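Local coordinates for protein aminotransferase, class III (Thermomicrobium roseum, PDB 6IO1) that acts as a thermostable (S)-enantioselective omega-transaminase, passing amino groups between substrates by way of a pyridoxal 5'-phosphate cofactor, at residues G56-W61 and F266-T271; L342-W347 and P427-R432; A355-E360 and K376-L381. One frame throughout, in Å; residues are numbered along the deposited sequence.

Contact 1: residues G56-W61 and F266-T271; sequences GFAGLW and FGRTGT
A58 and W61 meet R268 in a buried contact where the short, weakly bonded helical turn 58-61 faces the loop between strand 256-260 and helix 274-278. The backbones stay apart (8.6 Å between the CA atoms of W61 and R268), and the R268 side chain bridges the gap together with a water. Its CG stands anti to the backbone N (chi1 -174°), which sends the chain toward the 56-61 segment; bends at chi2 and chi3 then turn the guanidinium so that one face is turned to CA of W61. CB of A58 approaches obliquely, 3.9 Å from R268 NH2. The water sits at the guanidinium edge, in its plane: it accepts from R268 NE at 2.8 Å and can donate to W61 O at 2.7 Å, although it has other acceptors in reach. Beyond the contact, R268 NH2 bonds OD1 of N64 and R268 NH1 bonds O of P426, so all three guanidinium nitrogens have partners and the group's rotation is fixed. The partners named are neutral dipoles, which would probably stabilise the buried positive charge. Within the 56-61 segment, W61 N bonds F57 O at 3.0 Å, and CZ of F57 lies over one face of the W61 indole, toward its rim. The W61 side chain comes close to the bound pyridoxamine phosphate, and L60 O bonds NZ of K289, a residue of the cofactor pocket. Strand 421-424 backs F57 and W61 through V423, helix 328-344 meets F266 through L338 and L341, and L60 packs on F90 of the second subunit.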
loop_
_atom_site.group_PDB
_atom_site.type_symbol
_atom_site.label_atom_id
_atom_site.label_comp_id
_atom_site.label_asym_id
_atom_site.label_seq_id
_atom_site.Cartn_x
_atom_site.Cartn_y
_atom_site.Cartn_z
ATOM N N GLY B 56 -22.778 -9.841 -0.008
ATOM C CA GLY B 56 -22.707 -10.448 1.311
ATOM C C GLY B 56 -21.361 -10.332 1.993
ATOM O O GLY B 56 -21.266 -10.631 3.188
ATOM N N PHE B 57 -20.326 -9.915 1.268
ATOM C CA PHE B 57 -18.996 -9.726 1.826
ATOM C C PHE B 57 -18.599 -8.259 1.874
ATOM O O PHE B 57 -17.477 -7.948 2.288
ATOM C CB PHE B 57 -17.971 -10.522 1.007
ATOM C CG PHE B 57 -16.791 -11.011 1.797
ATOM C CD1 PHE B 57 -16.967 -11.738 2.962
ATOM C CD2 PHE B 57 -15.500 -10.764 1.356
ATOM C CE1 PHE B 57 -15.878 -12.195 3.680
ATOM C CE2 PHE B 57 -14.409 -11.218 2.069
ATOM C CZ PHE B 57 -14.599 -11.936 3.230
ATOM N N ALA B 58 -19.502 -7.354 1.482
ATOM C CA ALA B 58 -19.246 -5.913 1.437
ATOM C C ALA B 58 -17.935 -5.621 0.718
ATOM O O ALA B 58 -17.084 -4.872 1.200
ATOM C CB ALA B 58 -19.252 -5.299 2.837
ATOM N N GLY B 59 -17.769 -6.237 -0.446
ATOM C CA GLY B 59 -16.502 -6.163 -1.140
ATOM C C GLY B 59 -15.473 -7.036 -0.456
ATOM O O GLY B 59 -15.417 -8.246 -0.695
ATOM N N LEU B 60 -14.652 -6.428 0.405
ATOM C CA LEU B 60 -13.654 -7.141 1.200
ATOM C C LEU B 60 -13.734 -6.639 2.646
ATOM O O LEU B 60 -12.816 -5.986 3.145
ATOM C CB LEU B 60 -12.253 -6.963 0.613
ATOM C CG LEU B 60 -11.987 -7.701 -0.699
ATOM C CD1 LEU B 60 -10.569 -7.444 -1.184
ATOM C CD2 LEU B 60 -12.240 -9.190 -0.536
ATOM N N TRP B 61 -14.851 -6.945 3.309
ATOM C CA TRP B 61 -15.151 -6.501 4.672
ATOM C C TRP B 61 -15.166 -4.981 4.812
ATOM O O TRP B 61 -15.049 -4.468 5.929
ATOM C CB TRP B 61 -14.168 -7.062 5.716
ATOM C CG TRP B 61 -13.642 -8.463 5.545
ATOM C CD1 TRP B 61 -12.728 -8.893 4.628
ATOM C CD2 TRP B 61 -13.938 -9.597 6.375
ATOM N NE1 TRP B 61 -12.465 -10.228 4.811
ATOM C CE2 TRP B 61 -13.194 -10.684 5.878
ATOM C CE3 TRP B 61 -14.774 -9.802 7.477
ATOM C CZ2 TRP B 61 -13.262 -11.957 6.441
ATOM C CZ3 TRP B 61 -14.841 -11.066 8.035
ATOM C CH2 TRP B 61 -14.089 -12.126 7.517
ATOM N N PHE B 266 -14.544 0.566 12.793
ATOM C CA PHE B 266 -15.602 1.384 12.201
ATOM C C PHE B 266 -16.924 0.619 12.088
ATOM O O PHE B 266 -17.566 0.585 11.037
ATOM C CB PHE B 266 -15.152 1.955 10.855
ATOM C CG PHE B 266 -13.929 2.824 10.961
ATOM C CD1 PHE B 266 -14.045 4.172 11.260
ATOM C CD2 PHE B 266 -12.662 2.289 10.792
ATOM C CE1 PHE B 266 -12.923 4.972 11.372
ATOM C CE2 PHE B 266 -11.537 3.083 10.903
ATOM C CZ PHE B 266 -11.668 4.426 11.193
ATOM N N GLY B 267 -17.324 0.001 13.201
ATOM C CA GLY B 267 -18.691 -0.433 13.414
ATOM C C GLY B 267 -19.044 -1.874 13.100
ATOM O O GLY B 267 -20.202 -2.252 13.302
ATOM N N ARG B 268 -18.105 -2.698 12.628
ATOM C CA ARG B 268 -18.490 -4.031 12.166
ATOM C C ARG B 268 -18.946 -4.934 13.312
ATOM O O ARG B 268 -19.866 -5.740 13.135
ATOM C CB ARG B 268 -17.345 -4.686 11.394
ATOM C CG ARG B 268 -17.744 -6.019 10.764
ATOM C CD ARG B 268 -16.996 -6.311 9.471
ATOM N NE ARG B 268 -17.359 -5.402 8.386
ATOM C CZ ARG B 268 -18.442 -5.536 7.624
ATOM N NH1 ARG B 268 -19.286 -6.537 7.832
ATOM N NH2 ARG B 268 -18.684 -4.661 6.657
ATOM N N THR B 269 -18.333 -4.820 14.488
ATOM C CA THR B 269 -18.606 -5.751 15.580
ATOM C C THR B 269 -19.805 -5.361 16.437
ATOM O O THR B 269 -20.152 -6.105 17.360
ATOM C CB THR B 269 -17.376 -5.894 16.482
ATOM O OG1 THR B 269 -17.142 -4.662 17.176
ATOM C CG2 THR B 269 -16.148 -6.256 15.663
ATOM N N GLY B 270 -20.447 -4.231 16.161
ATOM C CA GLY B 270 -21.530 -3.728 16.984
ATOM C C GLY B 270 -21.148 -2.533 17.826
ATOM O O GLY B 270 -22.029 -1.907 18.428
ATOM N N THR B 271 -19.861 -2.207 17.886
ATOM C CA THR B 271 -19.356 -0.965 18.446
ATOM C C THR B 271 -18.477 -0.321 17.387
ATOM O O THR B 271 -18.129 -0.949 16.385
ATOM C CB THR B 271 -18.555 -1.189 19.735
ATOM O OG1 THR B 271 -17.473 -2.089 19.472
ATOM C CG2 THR B 271 -19.441 -1.768 20.829
HETATM O O HOH W 1 -15.279 -3.457 8.431
#

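Contact 2: residues L342-W347 and P427-R432; sequences LAERLW and PLTISR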
loop_
_atom_site.group_PDB
_atom_site.type_symbol
_atom_site.label_atom_id
_atom_site.label_comp_id
_atom_site.label_asym_id
_atom_site.label_seq_id
_atom_site.Cartn_x
_atom_site.Cartn_y
_atom_site.Cartn_z
ATOM N N LEU B 342 -21.403 7.846 11.867
ATOM C CA LEU B 342 -21.792 8.323 13.190
ATOM C C LEU B 342 -23.247 8.776 13.214
ATOM O O LEU B 342 -23.989 8.454 14.149
ATOM C CB LEU B 342 -20.866 9.456 13.632
ATOM C CG LEU B 342 -19.381 9.113 13.765
ATOM C CD1 LEU B 342 -18.565 10.364 14.053
ATOM C CD2 LEU B 342 -19.158 8.063 14.843
ATOM N N ALA B 343 -23.671 9.538 12.199
ATOM C CA ALA B 343 -25.035 10.058 12.190
ATOM C C ALA B 343 -26.058 8.930 12.150
ATOM O O ALA B 343 -27.072 8.975 12.857
ATOM C CB ALA B 343 -25.230 11.003 11.004
ATOM N N GLU B 344 -25.807 7.907 11.339
ATOM C CA GLU B 344 -26.719 6.779 11.247
ATOM C C GLU B 344 -26.452 5.725 12.309
ATOM O O GLU B 344 -27.236 4.778 12.429
ATOM C CB GLU B 344 -26.640 6.157 9.848
ATOM C CG GLU B 344 -27.016 7.136 8.742
ATOM C CD GLU B 344 -27.039 6.500 7.365
ATOM O OE1 GLU B 344 -26.822 5.274 7.268
ATOM O OE2 GLU B 344 -27.273 7.231 6.379
ATOM N N ARG B 345 -25.384 5.884 13.089
ATOM C CA ARG B 345 -25.056 4.986 14.195
ATOM C C ARG B 345 -25.077 3.526 13.740
ATOM O O ARG B 345 -25.719 2.660 14.342
ATOM C CB ARG B 345 -26.005 5.236 15.369
ATOM C CG ARG B 345 -25.871 6.642 15.958
ATOM C CD ARG B 345 -26.722 6.806 17.194
ATOM N NE ARG B 345 -26.013 6.265 18.345
ATOM C CZ ARG B 345 -24.941 6.819 18.911
ATOM N NH1 ARG B 345 -24.377 6.218 19.942
ATOM N NH2 ARG B 345 -24.449 7.968 18.467
ATOM N N LEU B 346 -24.323 3.266 12.667
ATOM C CA LEU B 346 -24.314 1.959 11.950
ATOM C C LEU B 346 -23.885 0.810 12.869
ATOM O O LEU B 346 -24.240 -0.343 12.560
ATOM C CB LEU B 346 -23.425 2.058 10.706
ATOM C CG LEU B 346 -23.968 2.953 9.593
ATOM C CD1 LEU B 346 -23.113 2.841 8.340
ATOM C CD2 LEU B 346 -25.417 2.608 9.281
ATOM N N TRP B 347 -23.126 1.102 13.923
ATOM C CA TRP B 347 -22.701 0.020 14.849
ATOM C C TRP B 347 -23.945 -0.645 15.449
ATOM O O TRP B 347 -23.882 -1.856 15.737
ATOM C CB TRP B 347 -21.738 0.538 15.926
ATOM C CG TRP B 347 -22.253 1.723 16.683
ATOM C CD1 TRP B 347 -23.043 1.708 17.797
ATOM C CD2 TRP B 347 -22.008 3.108 16.384
ATOM N NE1 TRP B 347 -23.308 2.986 18.208
ATOM C CE2 TRP B 347 -22.686 3.867 17.362
ATOM C CE3 TRP B 347 -21.286 3.779 15.391
ATOM C CZ2 TRP B 347 -22.660 5.260 17.371
ATOM C CZ3 TRP B 347 -21.262 5.156 15.401
ATOM C CH2 TRP B 347 -21.940 5.884 16.378
ATOM N N PRO B 427 -22.743 -5.236 4.381
ATOM C CA PRO B 427 -22.677 -3.806 4.704
ATOM C C PRO B 427 -23.467 -3.521 5.990
ATOM O O PRO B 427 -24.523 -4.100 6.177
ATOM C CB PRO B 427 -23.362 -3.126 3.509
ATOM C CG PRO B 427 -23.224 -4.128 2.385
ATOM C CD PRO B 427 -23.337 -5.477 3.063
ATOM N N LEU B 428 -22.940 -2.623 6.827
ATOM C CA LEU B 428 -23.542 -2.327 8.124
ATOM C C LEU B 428 -24.988 -1.859 8.020
ATOM O O LEU B 428 -25.678 -1.813 9.044
ATOM C CB LEU B 428 -22.716 -1.269 8.862
ATOM C CG LEU B 428 -21.206 -1.474 9.012
ATOM C CD1 LEU B 428 -20.639 -0.494 10.030
ATOM C CD2 LEU B 428 -20.865 -2.904 9.404
ATOM N N THR B 429 -25.462 -1.515 6.825
ATOM C CA THR B 429 -26.816 -1.015 6.628
ATOM C C THR B 429 -27.826 -2.112 6.320
ATOM O O THR B 429 -28.989 -1.797 6.044
ATOM C CB THR B 429 -26.834 0.018 5.500
ATOM O OG1 THR B 429 -26.355 -0.583 4.291
ATOM C CG2 THR B 429 -25.949 1.203 5.851
ATOM N N ILE B 430 -27.411 -3.383 6.343
ATOM C CA ILE B 430 -28.278 -4.466 5.890
ATOM C C ILE B 430 -29.536 -4.528 6.743
ATOM O O ILE B 430 -29.487 -4.476 7.978
ATOM C CB ILE B 430 -27.513 -5.799 5.887
ATOM C CG1 ILE B 430 -28.340 -6.892 5.201
ATOM C CG2 ILE B 430 -27.115 -6.218 7.299
ATOM C CD1 ILE B 430 -27.526 -8.109 4.809
ATOM N N SER B 431 -30.680 -4.581 6.074
ATOM C CA SER B 431 -31.969 -4.688 6.733
ATOM C C SER B 431 -32.346 -6.139 7.016
ATOM O O SER B 431 -31.654 -7.085 6.617
ATOM C CB SER B 431 -33.059 -4.045 5.874
ATOM O OG SER B 431 -33.396 -4.872 4.769
ATOM N N ARG B 432 -33.540 -6.291 7.599
ATOM C CA ARG B 432 -34.148 -7.615 7.899
ATOM C C ARG B 432 -34.479 -8.375 6.604
ATOM O O ARG B 432 -34.180 -9.585 6.559
ATOM C CB ARG B 432 -35.408 -7.428 8.751
ATOM C CG ARG B 432 -36.016 -8.731 9.252
ATOM C CD ARG B 432 -37.217 -8.501 10.151
ATOM N NE ARG B 432 -37.764 -9.744 10.677
ATOM C CZ ARG B 432 -37.386 -10.308 11.819
ATOM N NH1 ARG B 432 -36.453 -9.739 12.562
ATOM N NH2 ARG B 432 -37.943 -11.439 12.213
#
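On either side of L346 in the sequence, R345 and W347 pack their flat groups on each other, while L346 itself meets L428 and T429. CZ2 of W347 stands 3.1 Å above the R345 guanidinium, over its centre; in turn R345 CA lies over one indole face, toward the rim, and R345 NH1 sits at the indole edge, in plane. A rim of the indole thus meets a face of the guanidinium, while R345 NE forms a salt bridge with E348. The contact itself is apolar. L346 CB touches L428 CD1 at 3.8 Å, the two side chains lying roughly perpendicular. L346 and T429 run side by side, with L346 CD2 3.7 Å from T429 CG2. With OG1 between N and C (chi1 59°), CG2 is the branch left to face L346. At the margin E344 OE1 comes within 4.4 Å of T429 CG2, but the carboxylate's main partner is R69, through a salt bridge. R345, at positive phi, is the C' residue of a Schellman motif that ends helix 328-344. L346, just after this motif, faces the type I turn P427-I430. S431 follows as N-cap of helix 432-450: its side chain caps a backbone N of that helix and its own N bonds E434 OE1, consistent with a capping box.

Contact 3: residues A355-E360 and K376-L381; sequences AYLLQE and KGLMLL
L358 and L380 bring the two backbones nearest, CA to CA 7.2 Å; the L357 and L378 CA atoms are 8.1 Å apart. One segment is a length of helix 346-361, the other a two-residue beta hairpin joining antiparallel strands 370-376 and 379-384: K376 to M379 is a type II' turn with G377 at positive phi, closed by K376 N to M379 O at 2.9 Å and M379 N to K376 O at 3.0 Å. L380, just past the turn, points toward the helix. Its CG is anti to the carbonyl carbon (chi1 -60°), and CD2 reaches the helix backbone, 3.6 Å from L358 N, while also resting near CB of both L357 and L358. The other branch, L380 CD1, lies 3.9 Å from L357 CD1, the two leucines crossing at about a right angle. L357 CD1 is shared, since L378 CD2 also meets it at 3.9 Å. Cutting L380 back to an alanine is likely to leave a gap against L357 and L358 and remove one of the groups packed on L357. Elsewhere on the helix, Q359 NE2 donates to E360 OE2 at 2.8 Å, nearly straight (174°) and in the amide plane. L357 packs further on C435 and I439 of helix 432-450, whereas L380 reaches M424 of the adjoining strand 421-424. Helix 346-361 is thus packed on the mixed sheet that contains the hairpin, and touches helix 432-450 as well.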
loop_
_atom_site.group_PDB
_atom_site.type_symbol
_atom_site.label_atom_id
_atom_site.label_comp_id
_atom_site.label_asym_id
_atom_site.label_seq_id
_atom_site.Cartn_x
_atom_site.Cartn_y
_atom_site.Cartn_z
ATOM N N ALA B 355 -26.804 -10.134 15.235
ATOM C CA ALA B 355 -27.487 -11.051 16.140
ATOM C C ALA B 355 -28.572 -11.828 15.407
ATOM O O ALA B 355 -28.702 -13.046 15.582
ATOM C CB ALA B 355 -28.078 -10.284 17.323
ATOM N N TYR B 356 -29.348 -11.141 14.565
ATOM C CA TYR B 356 -30.388 -11.822 13.798
ATOM C C TYR B 356 -29.789 -12.847 12.840
ATOM O O TYR B 356 -30.291 -13.973 12.726
ATOM C CB TYR B 356 -31.228 -10.801 13.032
ATOM C CG TYR B 356 -32.297 -11.424 12.166
ATOM C CD1 TYR B 356 -33.428 -11.996 12.731
ATOM C CD2 TYR B 356 -32.173 -11.445 10.783
ATOM C CE1 TYR B 356 -34.409 -12.569 11.945
ATOM C CE2 TYR B 356 -33.148 -12.016 9.987
ATOM C CZ TYR B 356 -34.263 -12.577 10.573
ATOM O OH TYR B 356 -35.237 -13.147 9.786
ATOM N N LEU B 357 -28.721 -12.467 12.136
ATOM C CA LEU B 357 -28.068 -13.374 11.203
ATOM C C LEU B 357 -27.492 -14.583 11.923
ATOM O O LEU B 357 -27.616 -15.711 11.442
ATOM C CB LEU B 357 -26.970 -12.638 10.434
ATOM C CG LEU B 357 -27.414 -11.758 9.263
ATOM C CD1 LEU B 357 -26.266 -10.887 8.780
ATOM C CD2 LEU B 357 -27.955 -12.606 8.127
ATOM N N LEU B 358 -26.853 -14.370 13.075
ATOM C CA LEU B 358 -26.317 -15.491 13.837
ATOM C C LEU B 358 -27.432 -16.418 14.297
ATOM O O LEU B 358 -27.319 -17.641 14.170
ATOM C CB LEU B 358 -25.518 -14.980 15.035
ATOM C CG LEU B 358 -24.801 -16.044 15.868
ATOM C CD1 LEU B 358 -23.933 -16.923 14.982
ATOM C CD2 LEU B 358 -23.972 -15.398 16.967
ATOM N N GLN B 359 -28.528 -15.851 14.808
ATOM C CA GLN B 359 -29.642 -16.668 15.276
ATOM C C GLN B 359 -30.216 -17.510 14.145
ATOM O O GLN B 359 -30.430 -18.718 14.298
ATOM C CB GLN B 359 -30.725 -15.778 15.886
ATOM C CG GLN B 359 -32.096 -16.433 15.967
ATOM C CD GLN B 359 -33.163 -15.488 16.482
ATOM O OE1 GLN B 359 -33.105 -15.032 17.624
ATOM N NE2 GLN B 359 -34.147 -15.189 15.641
ATOM N N GLU B 360 -30.469 -16.887 12.994
ATOM C CA GLU B 360 -31.067 -17.624 11.886
ATOM C C GLU B 360 -30.094 -18.637 11.286
ATOM O O GLU B 360 -30.485 -19.768 10.981
ATOM C CB GLU B 360 -31.575 -16.648 10.826
ATOM C CG GLU B 360 -32.692 -15.736 11.320
ATOM C CD GLU B 360 -33.844 -16.511 11.935
ATOM O OE1 GLU B 360 -34.312 -17.483 11.306
ATOM O OE2 GLU B 360 -34.277 -16.151 13.049
ATOM N N LYS B 376 -19.429 -12.528 15.231
ATOM C CA LYS B 376 -19.405 -11.353 16.091
ATOM C C LYS B 376 -19.799 -10.153 15.246
ATOM O O LYS B 376 -19.162 -9.880 14.222
ATOM C CB LYS B 376 -18.029 -11.143 16.723
ATOM C CG LYS B 376 -17.975 -9.957 17.667
ATOM C CD LYS B 376 -18.913 -10.146 18.846
ATOM C CE LYS B 376 -18.878 -8.940 19.768
ATOM N NZ LYS B 376 -19.923 -9.021 20.827
ATOM N N GLY B 377 -20.859 -9.462 15.656
ATOM C CA GLY B 377 -21.345 -8.350 14.858
ATOM C C GLY B 377 -21.745 -8.854 13.489
ATOM O O GLY B 377 -22.460 -9.853 13.355
ATOM N N LEU B 378 -21.254 -8.186 12.452
ATOM C CA LEU B 378 -21.555 -8.577 11.083
ATOM C C LEU B 378 -20.530 -9.543 10.501
ATOM O O LEU B 378 -20.607 -9.861 9.309
ATOM C CB LEU B 378 -21.676 -7.338 10.197
ATOM C CG LEU B 378 -23.096 -6.773 10.158
ATOM C CD1 LEU B 378 -23.191 -5.667 9.140
ATOM C CD2 LEU B 378 -24.105 -7.870 9.853
ATOM N N MET B 379 -19.576 -10.012 11.303
ATOM C CA MET B 379 -18.619 -11.018 10.857
ATOM C C MET B 379 -19.179 -12.396 11.185
ATOM O O MET B 379 -19.364 -12.722 12.361
ATOM C CB MET B 379 -17.265 -10.816 11.536
ATOM C CG MET B 379 -16.705 -9.411 11.410
ATOM S SD MET B 379 -15.219 -9.162 12.399
ATOM C CE MET B 379 -14.201 -10.522 11.831
ATOM N N LEU B 380 -19.454 -13.208 10.162
ATOM C CA LEU B 380 -20.070 -14.506 10.404
ATOM C C LEU B 380 -19.404 -15.578 9.554
ATOM O O LEU B 380 -18.904 -15.304 8.460
ATOM C CB LEU B 380 -21.579 -14.473 10.123
ATOM C CG LEU B 380 -22.391 -13.489 10.970
ATOM C CD1 LEU B 380 -22.840 -12.298 10.134
ATOM C CD2 LEU B 380 -23.582 -14.175 11.620
ATOM N N LEU B 381 -19.410 -16.808 10.070
ATOM C CA LEU B 381 -18.826 -17.944 9.375
ATOM C C LEU B 381 -19.634 -19.204 9.656
ATOM O O LEU B 381 -20.028 -19.470 10.799
ATOM C CB LEU B 381 -17.364 -18.165 9.782
ATOM C CG LEU B 381 -16.555 -19.142 8.920
ATOM C CD1 LEU B 381 -15.130 -18.658 8.768
ATOM C CD2 LEU B 381 -16.568 -20.547 9.501
#

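In the fold
The three contacts touch one another, and contact 1 reaches the cofactor, the W61 side chain lying about 4 Å from the bound pyridoxamine phosphate. Its loop meets contact 3 through a probable backbone hydrogen bond, R268 O to L378 N at 2.9 Å, and W61 CZ3 packs on M379 CE at 3.9 Å. Contact 2 meets contact 1 where L428 CD1 lies 3.4 Å from F266 O. L378 CD1 also comes 3.5 Å from L428 CA, linking contacts 2 and 3, which share helix 346-361. Centres of contacts 1 and 2 are about 10 Å apart, those of contacts 1 and 3 about 11 Å. Along the chain, contact 3 is nested within the loop that contact 2 closes.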